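Local coordinates for polymerase X (Deinococcus radiodurans, PDB 2W9M), which probably catalyses template-directed DNA synthesis from deoxynucleoside triphosphates as a family X polymerase, and carries a zinc-binding PHP domain, at residues 12-17 and 39-44; 175-180 and 198-203; 412-417 and 446-451. All blocks are in the same frame, centred on the assembly; numbering follows the deposited sequence.

Contact 1: residues 12-17 and 39-44; sequences RLVHAL and SAARSL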
# COMPACT_ATOMS: atom_id res chain seq x y z
N ARG A 12 -15.43 30.19 -6.80
CA ARG A 12 -14.93 28.82 -6.85
C ARG A 12 -13.41 28.79 -7.03
O ARG A 12 -12.73 27.91 -6.50
CB ARG A 12 -15.60 28.03 -7.98
CG ARG A 12 -15.49 26.54 -7.80
CD ARG A 12 -15.29 25.80 -9.11
NE ARG A 12 -14.80 24.45 -8.86
CZ ARG A 12 -15.58 23.45 -8.45
NH1 ARG A 12 -16.87 23.65 -8.26
NH2 ARG A 12 -15.05 22.25 -8.22
N LEU A 13 -12.89 29.75 -7.79
CA LEU A 13 -11.45 29.89 -7.99
C LEU A 13 -10.77 30.25 -6.66
O LEU A 13 -9.70 29.73 -6.34
CB LEU A 13 -11.15 30.98 -9.03
CG LEU A 13 -11.92 30.94 -10.35
CD1 LEU A 13 -11.53 32.11 -11.24
CD2 LEU A 13 -11.71 29.62 -11.07
N VAL A 14 -11.40 31.13 -5.90
CA VAL A 14 -10.87 31.52 -4.61
C VAL A 14 -10.74 30.30 -3.69
O VAL A 14 -9.81 30.20 -2.90
CB VAL A 14 -11.74 32.59 -3.92
CG1 VAL A 14 -11.11 33.03 -2.62
CG2 VAL A 14 -11.93 33.78 -4.84
N HIS A 15 -11.69 29.37 -3.82
CA HIS A 15 -11.72 28.19 -2.97
C HIS A 15 -10.61 27.20 -3.32
O HIS A 15 -9.97 26.63 -2.43
CB HIS A 15 -13.08 27.50 -3.06
CG HIS A 15 -13.45 26.74 -1.83
ND1 HIS A 15 -12.56 25.94 -1.15
CD2 HIS A 15 -14.62 26.65 -1.15
CE1 HIS A 15 -13.16 25.40 -0.10
NE2 HIS A 15 -14.41 25.81 -0.09
N ALA A 16 -10.39 26.99 -4.61
CA ALA A 16 -9.31 26.13 -5.07
C ALA A 16 -7.96 26.70 -4.66
O ALA A 16 -7.09 25.98 -4.19
CB ALA A 16 -9.37 25.95 -6.58
N LEU A 17 -7.80 28.01 -4.82
CA LEU A 17 -6.57 28.69 -4.41
C LEU A 17 -6.36 28.56 -2.91
O LEU A 17 -5.23 28.38 -2.45
CB LEU A 17 -6.61 30.18 -4.80
CG LEU A 17 -6.52 30.49 -6.29
CD1 LEU A 17 -6.70 31.98 -6.56
CD2 LEU A 17 -5.20 30.00 -6.87
N SER A 39 -2.31 34.41 -0.57
CA SER A 39 -2.43 35.83 -0.86
C SER A 39 -3.19 36.07 -2.17
O SER A 39 -3.91 37.06 -2.29
CB SER A 39 -1.05 36.50 -0.92
OG SER A 39 -0.33 36.11 -2.07
N ALA A 40 -3.02 35.18 -3.13
CA ALA A 40 -3.75 35.27 -4.39
C ALA A 40 -5.25 35.05 -4.16
O ALA A 40 -6.08 35.55 -4.90
CB ALA A 40 -3.22 34.27 -5.40
N ALA A 41 -5.57 34.30 -3.11
CA ALA A 41 -6.96 34.02 -2.78
C ALA A 41 -7.62 35.24 -2.14
O ALA A 41 -8.79 35.51 -2.37
CB ALA A 41 -7.05 32.82 -1.85
N ARG A 42 -6.85 35.96 -1.33
CA ARG A 42 -7.36 37.14 -0.64
C ARG A 42 -7.54 38.31 -1.60
O ARG A 42 -8.33 39.22 -1.34
CB ARG A 42 -6.44 37.54 0.52
CG ARG A 42 -6.11 36.39 1.46
CD ARG A 42 -5.91 36.89 2.89
NE ARG A 42 -5.85 35.79 3.85
CZ ARG A 42 -6.32 35.85 5.09
NH1 ARG A 42 -6.90 36.96 5.53
NH2 ARG A 42 -6.23 34.80 5.90
N SER A 43 -6.81 38.29 -2.71
CA SER A 43 -6.91 39.34 -3.73
C SER A 43 -8.11 39.11 -4.64
O SER A 43 -8.85 40.04 -4.95
CB SER A 43 -5.62 39.43 -4.55
OG SER A 43 -4.55 39.95 -3.77
N LEU A 44 -8.30 37.86 -5.08
CA LEU A 44 -9.48 37.51 -5.86
C LEU A 44 -10.74 37.75 -5.06
O LEU A 44 -11.84 37.81 -5.61
CB LEU A 44 -9.41 36.05 -6.31
CG LEU A 44 -8.67 35.76 -7.61
CD1 LEU A 44 -8.82 34.30 -7.99
CD2 LEU A 44 -9.20 36.66 -8.72
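Val-14 and Leu-17 of helix 10-26 pack on Ala-41 and Leu-44 of helix 34-45, inside the N-terminal helix-hairpin-helix domain of this family X polymerase. The two segments run antiparallel, with 164° between their directions and 8.6 Å between their axes. The closest backbone approach is at Ala-41, where the CA atoms of Val-14 and Ala-41 are 5.0 Å apart. No hydrogen bond crosses the contact, so apolar packing carries it. The two methyls of Val-14 divide their work. CG1 of Val-14, anti to the backbone N (chi1 -176°), lies 3.4 Å from the carbonyl O of Ala-41. CG2 of Val-14 takes the place beside the backbone N and meets CB of Leu-44 at 3.7 Å. Here the two side chains lie alongside each other, pointing opposite ways. Leu-17 uses two parts of its side chain. CB of Leu-17 lies 4.0 Å from CB of Ala-41, near the backbone. Farther out, CD1 of Leu-17 meets CD1 of Leu-44 at 3.5 Å, and the two leucines cross at about a right angle. The same CD1 of Leu-44 also reaches CB of Leu-13 at 4.2 Å. Beyond the pair, Phe-82, in a loop, packs on Leu-17. Helix 67-79 packs against both helices, since its Phe-76 touches Leu-13 and its Leu-73 touches Leu-44.

Contact 2: residues 175-180 and 198-203; sequences GALTDL and AELTVT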
# COMPACT_ATOMS: atom_id res chain seq x y z
N GLY A 175 -10.00 -11.80 18.23
CA GLY A 175 -9.69 -11.56 19.63
C GLY A 175 -10.85 -11.88 20.56
O GLY A 175 -10.64 -12.35 21.69
N ALA A 176 -12.07 -11.64 20.10
CA ALA A 176 -13.26 -11.87 20.91
C ALA A 176 -13.79 -13.30 20.78
O ALA A 176 -14.70 -13.70 21.50
CB ALA A 176 -14.35 -10.87 20.54
N LEU A 177 -13.20 -14.06 19.86
CA LEU A 177 -13.65 -15.42 19.56
C LEU A 177 -12.58 -16.45 19.87
O LEU A 177 -12.55 -17.52 19.26
CB LEU A 177 -14.03 -15.51 18.08
CG LEU A 177 -15.44 -15.13 17.66
CD1 LEU A 177 -16.18 -14.39 18.75
CD2 LEU A 177 -15.40 -14.32 16.37
N THR A 178 -11.71 -16.14 20.82
CA THR A 178 -10.49 -16.91 21.05
C THR A 178 -10.70 -18.42 21.25
O THR A 178 -9.96 -19.23 20.68
CB THR A 178 -9.67 -16.35 22.23
OG1 THR A 178 -9.50 -14.94 22.06
CG2 THR A 178 -8.29 -17.00 22.28
N ASP A 179 -11.68 -18.80 22.07
CA ASP A 179 -11.89 -20.22 22.37
C ASP A 179 -12.65 -20.99 21.29
O ASP A 179 -12.91 -22.18 21.46
CB ASP A 179 -12.54 -20.41 23.74
CG ASP A 179 -11.58 -20.97 24.77
OD1 ASP A 179 -10.54 -20.32 25.04
OD2 ASP A 179 -11.85 -22.06 25.32
N LEU A 180 -12.99 -20.31 20.20
CA LEU A 180 -13.64 -20.95 19.06
C LEU A 180 -12.63 -21.19 17.95
O LEU A 180 -12.99 -21.54 16.83
CB LEU A 180 -14.81 -20.11 18.55
CG LEU A 180 -15.76 -19.58 19.62
CD1 LEU A 180 -16.94 -18.85 18.99
CD2 LEU A 180 -16.25 -20.71 20.52
N ALA A 198 -14.57 -8.59 5.98
CA ALA A 198 -13.74 -9.24 6.98
C ALA A 198 -14.31 -10.63 7.24
O ALA A 198 -15.30 -10.77 7.96
CB ALA A 198 -13.71 -8.43 8.25
N GLU A 199 -13.70 -11.64 6.64
CA GLU A 199 -14.18 -13.01 6.76
C GLU A 199 -13.37 -13.81 7.77
O GLU A 199 -12.14 -13.76 7.78
CB GLU A 199 -14.17 -13.70 5.40
CG GLU A 199 -15.28 -13.25 4.45
CD GLU A 199 -15.02 -13.63 3.00
OE1 GLU A 199 -15.68 -14.56 2.50
OE2 GLU A 199 -14.13 -13.01 2.37
N LEU A 200 -14.07 -14.55 8.61
CA LEU A 200 -13.45 -15.31 9.68
C LEU A 200 -14.03 -16.72 9.66
O LEU A 200 -15.17 -16.93 9.24
CB LEU A 200 -13.75 -14.65 11.03
CG LEU A 200 -12.62 -14.45 12.04
CD1 LEU A 200 -11.39 -13.87 11.35
CD2 LEU A 200 -13.07 -13.54 13.17
N THR A 201 -13.25 -17.69 10.09
CA THR A 201 -13.75 -19.05 10.23
C THR A 201 -13.62 -19.48 11.69
O THR A 201 -12.75 -19.00 12.42
CB THR A 201 -13.03 -20.01 9.26
OG1 THR A 201 -14.00 -20.84 8.61
CG2 THR A 201 -12.00 -20.85 9.99
N VAL A 202 -14.50 -20.36 12.14
CA VAL A 202 -14.67 -20.63 13.56
C VAL A 202 -15.32 -22.00 13.79
O VAL A 202 -16.16 -22.42 12.99
CB VAL A 202 -15.54 -19.52 14.20
CG1 VAL A 202 -16.48 -20.10 15.25
CG2 VAL A 202 -14.67 -18.41 14.78
N THR A 203 -14.92 -22.71 14.85
CA THR A 203 -15.62 -23.94 15.23
C THR A 203 -16.55 -23.67 16.41
O THR A 203 -16.18 -22.98 17.36
CB THR A 203 -14.67 -25.09 15.61
OG1 THR A 203 -14.29 -24.97 16.99
CG2 THR A 203 -13.43 -25.10 14.74
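Leu-180 meets the end of strand 194-203 through both its backbone and its side chain. The carbonyl O of Leu-180 accepts the N-H of Thr-203, with 3.0 Å between O and N. The bond is fairly straight, 163° at the hydrogen, and lies in the carbonyl plane. CB of Leu-180 packs on CG1 of Val-202 at 3.7 Å, and CD1 of Leu-180 touches the same methyl. CB of Leu-180 also passes 3.4 Å from the carbonyl O of Thr-203. Farther back along the strand, the first side-chain bond of Leu-177 points toward the strand, and CD2 of Leu-177 meets CD2 of Leu-200 at 4.0 Å. Within the turn, Leu-180 N bonds to Leu-177 O at 3.0 Å, which links the two leucines that touch the strand. Outside this shell, Ile-235 of strand 231-238 packs on both Leu-177 and Leu-200, while Val-209 and Arg-212 of helix 206-212 touch Leu-180. On the other side of the strand, Thr-201 OG1 bonds to Asp-247 of helix 243-249. The turn after helix 163-176 thus packs on one face of the mixed sheet that holds strands 194-203 and 231-238. This is consistent with the palm, a nucleotidyltransferase fold, of family X polymerases.

Contact 3: residues 412-417 and 446-451; sequences FPDDVL and VSHPLV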
# COMPACT_ATOMS: atom_id res chain seq x y z
N PHE A 412 17.00 14.67 -10.85
CA PHE A 412 18.32 15.09 -10.38
C PHE A 412 19.40 14.86 -11.44
O PHE A 412 19.31 13.92 -12.22
CB PHE A 412 18.72 14.33 -9.11
CG PHE A 412 18.05 14.82 -7.86
CD1 PHE A 412 17.89 16.17 -7.63
CD2 PHE A 412 17.61 13.92 -6.90
CE1 PHE A 412 17.29 16.63 -6.48
CE2 PHE A 412 17.01 14.37 -5.74
CZ PHE A 412 16.85 15.73 -5.53
N PRO A 413 20.42 15.73 -11.46
CA PRO A 413 21.54 15.57 -12.39
C PRO A 413 22.34 14.30 -12.04
O PRO A 413 22.28 13.84 -10.90
CB PRO A 413 22.40 16.81 -12.13
CG PRO A 413 21.49 17.79 -11.46
CD PRO A 413 20.55 16.95 -10.65
N ASP A 414 23.07 13.76 -13.01
CA ASP A 414 23.82 12.52 -12.81
C ASP A 414 24.83 12.60 -11.66
O ASP A 414 25.01 11.64 -10.92
CB ASP A 414 24.54 12.11 -14.09
CG ASP A 414 23.61 11.50 -15.12
OD1 ASP A 414 22.38 11.53 -14.90
OD2 ASP A 414 24.10 10.98 -16.14
N ASP A 415 25.50 13.74 -11.53
CA ASP A 415 26.50 13.90 -10.47
C ASP A 415 25.87 13.84 -9.09
O ASP A 415 26.48 13.33 -8.15
CB ASP A 415 27.28 15.21 -10.65
CG ASP A 415 26.37 16.40 -10.88
OD1 ASP A 415 26.19 17.19 -9.93
OD2 ASP A 415 25.84 16.53 -12.00
N VAL A 416 24.66 14.38 -8.96
CA VAL A 416 23.93 14.32 -7.70
C VAL A 416 23.49 12.89 -7.38
O VAL A 416 23.61 12.44 -6.24
CB VAL A 416 22.69 15.23 -7.72
CG1 VAL A 416 21.85 15.01 -6.48
CG2 VAL A 416 23.11 16.69 -7.85
N LEU A 417 22.97 12.19 -8.39
CA LEU A 417 22.58 10.80 -8.24
C LEU A 417 23.77 9.93 -7.86
O LEU A 417 23.60 8.85 -7.30
CB LEU A 417 21.96 10.27 -9.55
CG LEU A 417 20.69 10.96 -10.04
CD1 LEU A 417 20.21 10.34 -11.35
CD2 LEU A 417 19.61 10.89 -8.98
N VAL A 446 14.13 3.61 -16.63
CA VAL A 446 14.67 2.36 -16.09
C VAL A 446 15.93 1.92 -16.83
O VAL A 446 16.57 0.95 -16.45
CB VAL A 446 13.64 1.21 -16.10
CG1 VAL A 446 12.45 1.54 -15.20
CG2 VAL A 446 13.17 0.92 -17.52
N SER A 447 16.28 2.64 -17.89
CA SER A 447 17.48 2.35 -18.67
C SER A 447 18.67 3.18 -18.22
O SER A 447 19.78 3.03 -18.74
CB SER A 447 17.22 2.57 -20.16
OG SER A 447 16.37 1.58 -20.71
N HIS A 448 18.44 4.07 -17.26
CA HIS A 448 19.49 4.96 -16.76
C HIS A 448 20.59 4.12 -16.10
O HIS A 448 20.30 3.09 -15.49
CB HIS A 448 18.90 5.96 -15.76
CG HIS A 448 19.81 7.09 -15.40
ND1 HIS A 448 20.88 6.94 -14.54
CD2 HIS A 448 19.79 8.39 -15.76
CE1 HIS A 448 21.49 8.10 -14.39
NE2 HIS A 448 20.85 9.00 -15.12
N PRO A 449 21.85 4.54 -16.23
CA PRO A 449 22.98 3.79 -15.67
C PRO A 449 22.97 3.73 -14.13
O PRO A 449 23.51 2.78 -13.57
CB PRO A 449 24.20 4.59 -16.14
CG PRO A 449 23.73 5.37 -17.31
CD PRO A 449 22.29 5.67 -17.06
N LEU A 450 22.38 4.73 -13.48
CA LEU A 450 22.45 4.83 -12.02
C LEU A 450 21.20 4.34 -11.28
O LEU A 450 21.23 4.15 -10.07
CB LEU A 450 22.79 6.26 -11.61
CG LEU A 450 24.17 6.78 -12.02
CD1 LEU A 450 24.45 8.14 -11.40
CD2 LEU A 450 25.25 5.79 -11.62
N VAL A 451 20.11 4.13 -12.01
CA VAL A 451 18.86 3.70 -11.41
C VAL A 451 18.97 2.29 -10.84
O VAL A 451 19.50 1.40 -11.50
CB VAL A 451 17.72 3.70 -12.45
CG1 VAL A 451 16.46 3.11 -11.85
CG2 VAL A 451 17.47 5.12 -12.93
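Asp-414 and His-448 form the polar part of this contact, a histidine-carboxylate hydrogen bond. NE2 of His-448 donates to OD1 of Asp-414 at 3.0 Å, with 152° at the hydrogen. The oxygen lies in the plane of the ring, at its edge. The ring, however, meets that oxygen from above the carboxylate plane, and the two flat groups stand 81° apart. The other ring nitrogen, ND1 of His-448, accepts the backbone N-H of Leu-450, with 2.9 Å between the nitrogens, again near the ring plane. Bonds at both nitrogens thus fix the rotation of the imidazole. The side chain is set for this by its first torsion, which puts CG anti to the backbone N (chi1 -168°). CD of Pro-449 covers part of one ring face, near the rim. A carboxylate at NE2 would probably favour a positive charge on the ring, but the N-H donated to ND1 would oppose it.

The apolar part lies beside this bond. CD1 of Leu-450 fits against the short helix 414-417, 3.8 Å from CB of Leu-417 and 3.6 Å from the carbonyl O of Asp-414. CD1 of Leu-417 approaches CE1 of His-448 obliquely, at 4.0 Å.

Around the pair, Leu-410 touches both Leu-417 and His-448, and Asn-482 ND2 bonds to His-448 O. Segment 412-417 lies in the link between strands 396-403 and 422-426, and segment 446-451 in the link between 422-426 and 453-454. The seven parallel strands follow chain order, consistent with the (beta/alpha)7 barrel of PHP domains.

In the fold
The three contacts follow one another along the chain and do not touch. Contacts 1 and 2 both belong to the polymerase X region, yet their centres are 53 Å apart and their nearest atoms about 34 Å. Contact 3 lies in the C-terminal PHP domain, with its centre 39 Å from that of contact 1 and 51 Å from that of contact 2. Contacts 2 and 3 are on opposite sides of the chain's centre. Contact 3 is the one with a zinc ligand in its vicinity, though it does not touch the site: the side chain of Leu-417 is about 10 Å from that of Glu-401. Contacts 1 and 2 lie away from the zinc sites.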